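PDB 4CVU: beta-mannosidase from Trichoderma harzianum, which probably hydrolyses beta-linked mannosyl units from the non-reducing ends of oligosaccharides, as a fungal member of glycoside hydrolase family 2. Local coordinates for residues K311-R316 / Q321-I326; P246-P251 / F348-F353. One frame throughout, in Å; residues are numbered along the deposited sequence.

From the N terminus, residues 246-251 come first, in the loop between strands 227-237 and 252-261 of the immunoglobulin-like beta-sandwich. The chain then runs through 311-316, turns over four residues and returns as 321-326, entering strand 324-332: contact 1 closes this short loop. After strand 340-346 it reaches 348-353, which meets 246-251 in contact 2 and closes a loop of 96 residues, with contact 1 nested inside. The two centres lie about 13 Å apart, and the contacts touch: W313 N lies 3.0 Å from F348 O, a probable hydrogen bond. Together they tie the immunoglobulin-like domain to the start of strand 351-354, in the mixed sheet of what is probably the catalytic barrel.

Contact 1 of 2, residues K311-R316 / Q321-I326; sequences KLWWPR and QQLYNI
The W313 indole and the L323 side chain run alongside each other in the same direction at the tightly packed part of this contact, with W313 CD1 3.4 Å from L323 CD2. With CG anti to the backbone N (chi1 -177°), the indole lies beside the returning chain, and its CD1 edge is 3.4 Å from Q322 O, which lies near the ring plane. The indole N-H is used outside the two segments, given to D437 O. Next to it, Q321 bends back at chi2 and its NE2 donates to W314 O (3.0 Å, N-H...O 161°). The donor sits 48° above the carbonyl plane, while W314 O lies nearly within the plane of the glutamine amide; a weak bond from the same NE2 reaches G319 O.

Toward K311 the contact is looser and wetter. A water donates to both K311 O (2.7 Å) and Q322 O (2.9 Å), bridging the two backbones. K311 N donates to Y324 OH at 3.0 Å, and K311 CB rests 3.7 Å from Q322 CG, but the exposed lysine chain then leads away. The segments form the loop entering strand 324-332 of the immunoglobulin-like domain of family 2 glycosidases, where W313 reaches helix 430-439 of what is probably the catalytic barrel.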
ATOM      1  N   LYS A 311     -44.291  -5.199 -30.794  1.00 54.97           N
ATOM      2  CA  LYS A 311     -44.373  -4.428 -29.563  1.00 54.69           C
ATOM      3  C   LYS A 311     -43.137  -3.529 -29.377  1.00 52.19           C
ATOM      4  O   LYS A 311     -42.023  -3.950 -29.669  1.00 49.87           O
ATOM      5  CB  LYS A 311     -44.511  -5.374 -28.382  1.00 58.41           C
ATOM      6  CG  LYS A 311     -45.844  -6.107 -28.350  1.00 59.90           C
ATOM      7  CD  LYS A 311     -45.891  -7.081 -27.197  1.00 61.33           C
ATOM      8  CE  LYS A 311     -47.167  -7.897 -27.220  1.00 65.81           C
ATOM      9  NZ  LYS A 311     -47.719  -8.028 -25.840  1.00 68.54           N
ATOM     10  N   LEU A 312     -43.356  -2.295 -28.920  1.00 50.91           N
ATOM     11  CA  LEU A 312     -42.312  -1.268 -28.893  1.00 49.28           C
ATOM     12  C   LEU A 312     -41.328  -1.380 -27.708  1.00 46.84           C
ATOM     13  O   LEU A 312     -41.691  -1.767 -26.611  1.00 48.75           O
ATOM     14  CB  LEU A 312     -42.918   0.143 -28.949  1.00 48.61           C
ATOM     15  CG  LEU A 312     -43.797   0.477 -30.157  1.00 49.41           C
ATOM     16  CD1 LEU A 312     -44.111   1.964 -30.225  1.00 50.01           C
ATOM     17  CD2 LEU A 312     -43.145   0.050 -31.450  1.00 49.53           C
ATOM     18  N   TRP A 313     -40.078  -1.064 -27.981  1.00 45.31           N
ATOM     19  CA  TRP A 313     -39.062  -0.887 -26.949  1.00 45.50           C
ATOM     20  C   TRP A 313     -39.166   0.527 -26.395  1.00 43.46           C
ATOM     21  O   TRP A 313     -39.313   1.495 -27.154  1.00 43.44           O
ATOM     22  CB  TRP A 313     -37.681  -1.132 -27.548  1.00 43.46           C
ATOM     23  CG  TRP A 313     -36.494  -1.058 -26.585  1.00 42.84           C
ATOM     24  CD1 TRP A 313     -35.873  -2.113 -25.969  1.00 42.82           C
ATOM     25  CD2 TRP A 313     -35.760   0.123 -26.190  1.00 42.18           C
ATOM     26  NE1 TRP A 313     -34.809  -1.657 -25.194  1.00 42.12           N
ATOM     27  CE2 TRP A 313     -34.717  -0.295 -25.327  1.00 41.25           C
ATOM     28  CE3 TRP A 313     -35.895   1.493 -26.463  1.00 41.80           C
ATOM     29  CZ2 TRP A 313     -33.830   0.603 -24.738  1.00 40.71           C
ATOM     30  CZ3 TRP A 313     -34.969   2.389 -25.881  1.00 41.30           C
ATOM     31  CH2 TRP A 313     -33.975   1.934 -25.032  1.00 40.45           C
ATOM     32  N   TRP A 314     -39.096   0.620 -25.075  1.00 43.00           N
ATOM     33  CA  TRP A 314     -39.023   1.900 -24.373  1.00 42.89           C
ATOM     34  C   TRP A 314     -37.838   1.897 -23.388  1.00 41.86           C
ATOM     35  O   TRP A 314     -37.429   0.842 -22.891  1.00 39.85           O
ATOM     36  CB  TRP A 314     -40.317   2.144 -23.578  1.00 43.61           C
ATOM     37  CG  TRP A 314     -41.562   2.131 -24.415  1.00 44.24           C
ATOM     38  CD1 TRP A 314     -42.342   1.048 -24.679  1.00 45.09           C
ATOM     39  CD2 TRP A 314     -42.186   3.248 -25.072  1.00 43.94           C
ATOM     40  NE1 TRP A 314     -43.405   1.408 -25.452  1.00 45.57           N
ATOM     41  CE2 TRP A 314     -43.340   2.750 -25.717  1.00 45.41           C
ATOM     42  CE3 TRP A 314     -41.891   4.609 -25.178  1.00 43.45           C
ATOM     43  CZ2 TRP A 314     -44.190   3.562 -26.456  1.00 45.30           C
ATOM     44  CZ3 TRP A 314     -42.741   5.426 -25.914  1.00 45.33           C
ATOM     45  CH2 TRP A 314     -43.885   4.893 -26.545  1.00 45.98           C
ATOM     46  N   PRO A 315     -37.312   3.076 -23.084  1.00 40.50           N
ATOM     47  CA  PRO A 315     -36.365   3.200 -21.956  1.00 41.33           C
ATOM     48  C   PRO A 315     -36.984   2.821 -20.590  1.00 41.04           C
ATOM     49  O   PRO A 315     -38.201   2.645 -20.469  1.00 42.31           O
ATOM     50  CB  PRO A 315     -35.989   4.691 -21.981  1.00 40.45           C
ATOM     51  CG  PRO A 315     -36.220   5.124 -23.406  1.00 40.47           C
ATOM     52  CD  PRO A 315     -37.394   4.323 -23.865  1.00 41.57           C
ATOM     53  N   ARG A 316     -36.142   2.680 -19.580  1.00 40.79           N
ATOM     54  CA  ARG A 316     -36.608   2.371 -18.229  1.00 40.36           C
ATOM     55  C   ARG A 316     -37.548   3.449 -17.696  1.00 41.64           C
ATOM     56  O   ARG A 316     -37.351   4.639 -17.948  1.00 40.62           O
ATOM     57  CB  ARG A 316     -35.445   2.110 -17.256  1.00 39.24           C
ATOM     58  CG  ARG A 316     -34.334   3.163 -17.144  1.00 38.64           C
ATOM     59  CD  ARG A 316     -33.220   2.644 -16.186  1.00 37.75           C
ATOM     60  NE  ARG A 316     -33.807   2.170 -14.938  1.00 36.16           N
ATOM     61  CZ  ARG A 316     -34.297   2.970 -13.990  1.00 36.16           C
ATOM     62  NH1 ARG A 316     -34.252   4.301 -14.102  1.00 34.63           N
ATOM     63  NH2 ARG A 316     -34.852   2.439 -12.914  1.00 36.83           N
ATOM     64  N   GLN A 321     -39.049  -3.094 -21.979  1.00 47.05           N
ATOM     65  CA  GLN A 321     -37.850  -3.191 -22.773  1.00 47.16           C
ATOM     66  C   GLN A 321     -37.978  -4.377 -23.729  1.00 47.60           C
ATOM     67  O   GLN A 321     -37.175  -5.295 -23.727  1.00 47.29           O
ATOM     68  CB  GLN A 321     -36.612  -3.270 -21.865  1.00 47.80           C
ATOM     69  CG  GLN A 321     -36.315  -1.921 -21.207  1.00 46.04           C
ATOM     70  CD  GLN A 321     -37.328  -1.565 -20.145  1.00 44.14           C
ATOM     71  OE1 GLN A 321     -37.533  -2.342 -19.219  1.00 45.63           O
ATOM     72  NE2 GLN A 321     -37.954  -0.397 -20.263  1.00 42.85           N
ATOM     73  N   GLN A 322     -39.004  -4.314 -24.575  1.00 49.66           N
ATOM     74  CA  GLN A 322     -39.301  -5.388 -25.514  1.00 48.10           C
ATOM     75  C   GLN A 322     -38.178  -5.566 -26.523  1.00 45.57           C
ATOM     76  O   GLN A 322     -37.833  -4.640 -27.249  1.00 43.97           O
ATOM     77  CB  GLN A 322     -40.599  -5.087 -26.263  1.00 50.44           C
ATOM     78  CG  GLN A 322     -41.067  -6.220 -27.169  1.00 51.36           C
ATOM     79  CD  GLN A 322     -41.566  -7.425 -26.381  1.00 52.67           C
ATOM     80  OE1 GLN A 322     -42.482  -7.305 -25.566  1.00 53.40           O
ATOM     81  NE2 GLN A 322     -40.969  -8.595 -26.632  1.00 53.04           N
ATOM     82  N   LEU A 323     -37.637  -6.768 -26.576  1.00 45.38           N
ATOM     83  CA  LEU A 323     -36.598  -7.089 -27.540  1.00 48.48           C
ATOM     84  C   LEU A 323     -37.007  -8.342 -28.303  1.00 49.62           C
ATOM     85  O   LEU A 323     -37.825  -9.110 -27.817  1.00 49.06           O
ATOM     86  CB  LEU A 323     -35.237  -7.311 -26.844  1.00 45.91           C
ATOM     87  CG  LEU A 323     -34.719  -6.050 -26.155  1.00 46.26           C
ATOM     88  CD1 LEU A 323     -33.510  -6.401 -25.316  1.00 47.43           C
ATOM     89  CD2 LEU A 323     -34.392  -4.943 -27.169  1.00 45.79           C
ATOM     90  N   TYR A 324     -36.382  -8.546 -29.464  1.00 48.49           N
ATOM     91  CA  TYR A 324     -36.626  -9.710 -30.281  1.00 50.61           C
ATOM     92  C   TYR A 324     -35.316 -10.262 -30.813  1.00 50.19           C
ATOM     93  O   TYR A 324     -34.407  -9.499 -31.092  1.00 49.42           O
ATOM     94  CB  TYR A 324     -37.533  -9.334 -31.476  1.00 50.15           C
ATOM     95  CG  TYR A 324     -38.947  -8.915 -31.125  1.00 51.84           C
ATOM     96  CD1 TYR A 324     -39.949  -9.866 -30.951  1.00 55.50           C
ATOM     97  CD2 TYR A 324     -39.309  -7.571 -31.043  1.00 50.72           C
ATOM     98  CE1 TYR A 324     -41.254  -9.499 -30.652  1.00 54.50           C
ATOM     99  CE2 TYR A 324     -40.599  -7.193 -30.745  1.00 52.58           C
ATOM    100  CZ  TYR A 324     -41.577  -8.161 -30.559  1.00 53.22           C
ATOM    101  OH  TYR A 324     -42.857  -7.791 -30.260  1.00 53.69           O
ATOM    102  N   ASN A 325     -35.234 -11.578 -30.975  1.00 51.47           N
ATOM    103  CA  ASN A 325     -34.140 -12.189 -31.716  1.00 53.89           C
ATOM    104  C   ASN A 325     -34.491 -12.299 -33.211  1.00 57.19           C
ATOM    105  O   ASN A 325     -35.567 -12.759 -33.565  1.00 58.24           O
ATOM    106  CB  ASN A 325     -33.778 -13.558 -31.132  1.00 55.73           C
ATOM    107  CG  ASN A 325     -33.132 -13.453 -29.737  1.00 60.17           C
ATOM    108  OD1 ASN A 325     -32.696 -12.373 -29.318  1.00 58.27           O
ATOM    109  ND2 ASN A 325     -33.043 -14.578 -29.025  1.00 60.87           N
ATOM    110  N   ILE A 326     -33.578 -11.854 -34.065  1.00 56.90           N
ATOM    111  CA  ILE A 326     -33.710 -11.960 -35.496  1.00 58.00           C
ATOM    112  C   ILE A 326     -32.548 -12.799 -35.973  1.00 59.73           C
ATOM    113  O   ILE A 326     -31.386 -12.404 -35.813  1.00 57.82           O
ATOM    114  CB  ILE A 326     -33.769 -10.583 -36.213  1.00 58.53           C
ATOM    115  CG1 ILE A 326     -33.782 -10.755 -37.743  1.00 62.70           C
ATOM    116  CG2 ILE A 326     -32.616  -9.679 -35.838  1.00 60.00           C
ATOM    117  CD1 ILE A 326     -34.134  -9.490 -38.512  1.00 61.95           C
TER
HETATM  118  O   HOH W   1     -39.319  -3.918 -29.644  1.00 42.64           O

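Contact 2 of 2, residues P246-P251 / F348-F353; sequences PDQTAP and FRTILF
Q248 and P246 both meet T350, joining a loop of the immunoglobulin-like domain of a family 2 glycosidase to the segment that enters strand 351-354. Residues D247 to A250 form a type I beta turn, and within it D247 begins an Asx turn.

The polar link is one side-chain hydrogen bond: Q248 NE2 donates to T350 OG1 at 3.1 Å with an N-H...O angle of 163°, nearly straight, and the hydroxyl oxygen lies close to the amide plane. The amide arrives from the facing loop, glutamine and threonine each extending toward the other. T350 OG1 is placed between the backbone N and the carbonyl carbon (chi1 64°), which presents it to the amide while CG2, beside the backbone N, flanks the proline ring. An alanine here in place of Q248 lacks the amide, and T350 OG1 would probably be left without this donor and its hydroxyl less fixed in rotation. The backbone of T350 is held separately, its N bonded to N378 OD1.

The apolar link lies beside it. The proline ring of P246 passes T350 antiparallel to the threonine side chain, with P246 CG 3.6 Å from T350 CG2 and 3.7 Å from T350 CB. R237 of strand 227-237 touches P246, Q248 and T350 alike, so one arginine borders both kinds of contact.

Within the turn, D247 OD1 carries the firmer bonds. A250 N gives only a weak bond to D247 O, at 3.4 Å. D247 OD1 takes two donors: T249 OG1 on its syn side at 2.8 Å, and T249 N at 2.9 Å, from 55° above the carboxylate plane.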
ATOM      1  N   PRO A 246     -39.866  10.545 -37.547  1.00 45.12           N
ATOM      2  CA  PRO A 246     -40.541   9.617 -38.444  1.00 47.23           C
ATOM      3  C   PRO A 246     -42.066   9.577 -38.250  1.00 46.70           C
ATOM      4  O   PRO A 246     -42.610  10.154 -37.300  1.00 46.38           O
ATOM      5  CB  PRO A 246     -39.905   8.266 -38.094  1.00 47.67           C
ATOM      6  CG  PRO A 246     -39.406   8.404 -36.703  1.00 46.97           C
ATOM      7  CD  PRO A 246     -39.010   9.844 -36.569  1.00 46.74           C
ATOM      8  N   ASP A 247     -42.734   8.907 -39.179  1.00 49.66           N
ATOM      9  CA  ASP A 247     -44.193   8.678 -39.110  1.00 49.53           C
ATOM     10  C   ASP A 247     -44.468   7.464 -38.228  1.00 46.70           C
ATOM     11  O   ASP A 247     -44.089   6.335 -38.588  1.00 46.08           O
ATOM     12  CB  ASP A 247     -44.724   8.447 -40.529  1.00 51.11           C
ATOM     13  CG  ASP A 247     -46.186   8.021 -40.565  1.00 51.26           C
ATOM     14  OD1 ASP A 247     -46.910   8.108 -39.562  1.00 50.28           O
ATOM     15  OD2 ASP A 247     -46.602   7.614 -41.650  1.00 55.99           O
ATOM     16  N   GLN A 248     -45.114   7.708 -37.090  1.00 45.25           N
ATOM     17  CA  GLN A 248     -45.360   6.663 -36.098  1.00 46.35           C
ATOM     18  C   GLN A 248     -46.458   5.666 -36.516  1.00 49.83           C
ATOM     19  O   GLN A 248     -46.593   4.603 -35.902  1.00 50.70           O
ATOM     20  CB  GLN A 248     -45.727   7.280 -34.742  1.00 45.81           C
ATOM     21  CG  GLN A 248     -44.625   8.166 -34.116  1.00 45.70           C
ATOM     22  CD  GLN A 248     -43.333   7.422 -33.838  1.00 44.58           C
ATOM     23  OE1 GLN A 248     -43.337   6.258 -33.417  1.00 44.16           O
ATOM     24  NE2 GLN A 248     -42.220   8.080 -34.097  1.00 44.00           N
ATOM     25  N   THR A 249     -47.226   6.008 -37.554  1.00 50.23           N
ATOM     26  CA  THR A 249     -48.313   5.154 -38.051  1.00 51.67           C
ATOM     27  C   THR A 249     -47.859   4.228 -39.195  1.00 53.49           C
ATOM     28  O   THR A 249     -48.612   3.390 -39.634  1.00 55.50           O
ATOM     29  CB  THR A 249     -49.520   5.984 -38.573  1.00 50.59           C
ATOM     30  OG1 THR A 249     -49.194   6.561 -39.826  1.00 50.34           O
ATOM     31  CG2 THR A 249     -49.933   7.084 -37.606  1.00 48.75           C
ATOM     32  N   ALA A 250     -46.621   4.385 -39.659  1.00 53.22           N
ATOM     33  CA  ALA A 250     -46.114   3.694 -40.823  1.00 51.42           C
ATOM     34  C   ALA A 250     -45.590   2.303 -40.511  1.00 51.17           C
ATOM     35  O   ALA A 250     -45.278   2.000 -39.367  1.00 49.39           O
ATOM     36  CB  ALA A 250     -45.026   4.527 -41.487  1.00 50.85           C
ATOM     37  N   PRO A 251     -45.505   1.444 -41.537  1.00 51.68           N
ATOM     38  CA  PRO A 251     -44.947   0.100 -41.316  1.00 54.10           C
ATOM     39  C   PRO A 251     -43.442   0.081 -40.981  1.00 52.17           C
ATOM     40  O   PRO A 251     -42.704   1.004 -41.336  1.00 50.26           O
ATOM     41  CB  PRO A 251     -45.222  -0.635 -42.644  1.00 54.65           C
ATOM     42  CG  PRO A 251     -45.519   0.428 -43.645  1.00 54.32           C
ATOM     43  CD  PRO A 251     -46.043   1.616 -42.899  1.00 53.08           C
ATOM     44  N   PHE A 348     -37.838  -2.707 -31.694  1.00 46.13           N
ATOM     45  CA  PHE A 348     -38.625  -1.859 -32.556  1.00 46.55           C
ATOM     46  C   PHE A 348     -38.909  -0.578 -31.822  1.00 45.78           C
ATOM     47  O   PHE A 348     -39.705  -0.555 -30.892  1.00 47.96           O
ATOM     48  CB  PHE A 348     -39.937  -2.554 -32.965  1.00 47.51           C
ATOM     49  CG  PHE A 348     -39.735  -3.685 -33.912  1.00 48.15           C
ATOM     50  CD1 PHE A 348     -39.412  -4.948 -33.444  1.00 49.01           C
ATOM     51  CD2 PHE A 348     -39.862  -3.488 -35.289  1.00 48.84           C
ATOM     52  CE1 PHE A 348     -39.225  -5.998 -34.338  1.00 50.54           C
ATOM     53  CE2 PHE A 348     -39.667  -4.521 -36.178  1.00 49.29           C
ATOM     54  CZ  PHE A 348     -39.351  -5.778 -35.703  1.00 50.48           C
ATOM     55  N   ARG A 349     -38.196   0.473 -32.221  1.00 45.95           N
ATOM     56  CA  ARG A 349     -38.449   1.817 -31.727  0.50 44.43           C
ATOM     57  C   ARG A 349     -37.794   2.857 -32.599  1.00 42.98           C
ATOM     58  O   ARG A 349     -36.907   2.556 -33.389  1.00 44.28           O
ATOM     59  CB  ARG A 349     -37.986   1.999 -30.261  0.50 45.43           C
ATOM     60  CG  ARG A 349     -36.619   1.426 -29.914  0.50 45.83           C
ATOM     61  CD  ARG A 349     -35.471   2.367 -30.219  0.50 46.91           C
ATOM     62  NE  ARG A 349     -34.989   2.166 -31.573  0.50 48.33           N
ATOM     63  CZ  ARG A 349     -33.737   2.372 -31.965  0.50 48.63           C
ATOM     64  NH1 ARG A 349     -32.816   2.768 -31.105  0.50 46.71           N
ATOM     65  NH2 ARG A 349     -33.415   2.161 -33.234  0.50 48.07           N
ATOM     66  N   THR A 350     -38.276   4.081 -32.469  1.00 42.20           N
ATOM     67  CA  THR A 350     -37.665   5.221 -33.124  1.00 42.50           C
ATOM     68  C   THR A 350     -37.023   6.062 -32.048  1.00 41.10           C
ATOM     69  O   THR A 350     -37.612   6.258 -30.971  1.00 41.25           O
ATOM     70  CB  THR A 350     -38.679   6.078 -33.918  1.00 43.48           C
ATOM     71  OG1 THR A 350     -39.625   6.658 -33.032  1.00 42.16           O
ATOM     72  CG2 THR A 350     -39.378   5.229 -34.999  1.00 43.44           C
ATOM     73  N   ILE A 351     -35.805   6.514 -32.305  1.00 39.48           N
ATOM     74  CA  ILE A 351     -35.152   7.487 -31.452  1.00 38.82           C
ATOM     75  C   ILE A 351     -34.607   8.621 -32.287  1.00 38.83           C
ATOM     76  O   ILE A 351     -33.777   8.409 -33.159  1.00 40.34           O
ATOM     77  CB  ILE A 351     -34.067   6.846 -30.554  1.00 39.53           C
ATOM     78  CG1 ILE A 351     -33.467   7.892 -29.571  1.00 38.12           C
ATOM     79  CG2 ILE A 351     -32.978   6.169 -31.381  1.00 38.34           C
ATOM     80  CD1 ILE A 351     -34.403   8.334 -28.494  1.00 38.47           C
ATOM     81  N   LEU A 352     -35.136   9.820 -32.038  1.00 38.66           N
ATOM     82  CA  LEU A 352     -34.765  11.021 -32.742  1.00 38.01           C
ATOM     83  C   LEU A 352     -33.913  11.923 -31.860  1.00 38.96           C
ATOM     84  O   LEU A 352     -34.277  12.165 -30.690  1.00 38.28           O
ATOM     85  CB  LEU A 352     -36.034  11.799 -33.090  1.00 39.37           C
ATOM     86  CG  LEU A 352     -35.822  13.162 -33.779  1.00 39.46           C
ATOM     87  CD1 LEU A 352     -35.249  12.977 -35.170  1.00 40.34           C
ATOM     88  CD2 LEU A 352     -37.149  13.900 -33.848  1.00 39.51           C
ATOM     89  N   PHE A 353     -32.802  12.412 -32.396  1.00 37.20           N
ATOM     90  CA  PHE A 353     -32.106  13.543 -31.818  1.00 38.17           C
ATOM     91  C   PHE A 353     -32.498  14.755 -32.653  1.00 38.34           C
ATOM     92  O   PHE A 353     -32.197  14.816 -33.831  1.00 39.01           O
ATOM     93  CB  PHE A 353     -30.584  13.376 -31.792  1.00 38.05           C
ATOM     94  CG  PHE A 353     -29.845  14.664 -31.500  1.00 38.12           C
ATOM     95  CD1 PHE A 353     -30.038  15.338 -30.298  1.00 39.58           C
ATOM     96  CD2 PHE A 353     -28.962  15.204 -32.424  1.00 38.92           C
ATOM     97  CE1 PHE A 353     -29.380  16.545 -30.039  1.00 38.42           C
ATOM     98  CE2 PHE A 353     -28.310  16.415 -32.179  1.00 39.06           C
ATOM     99  CZ  PHE A 353     -28.501  17.071 -30.980  1.00 39.19           C
TER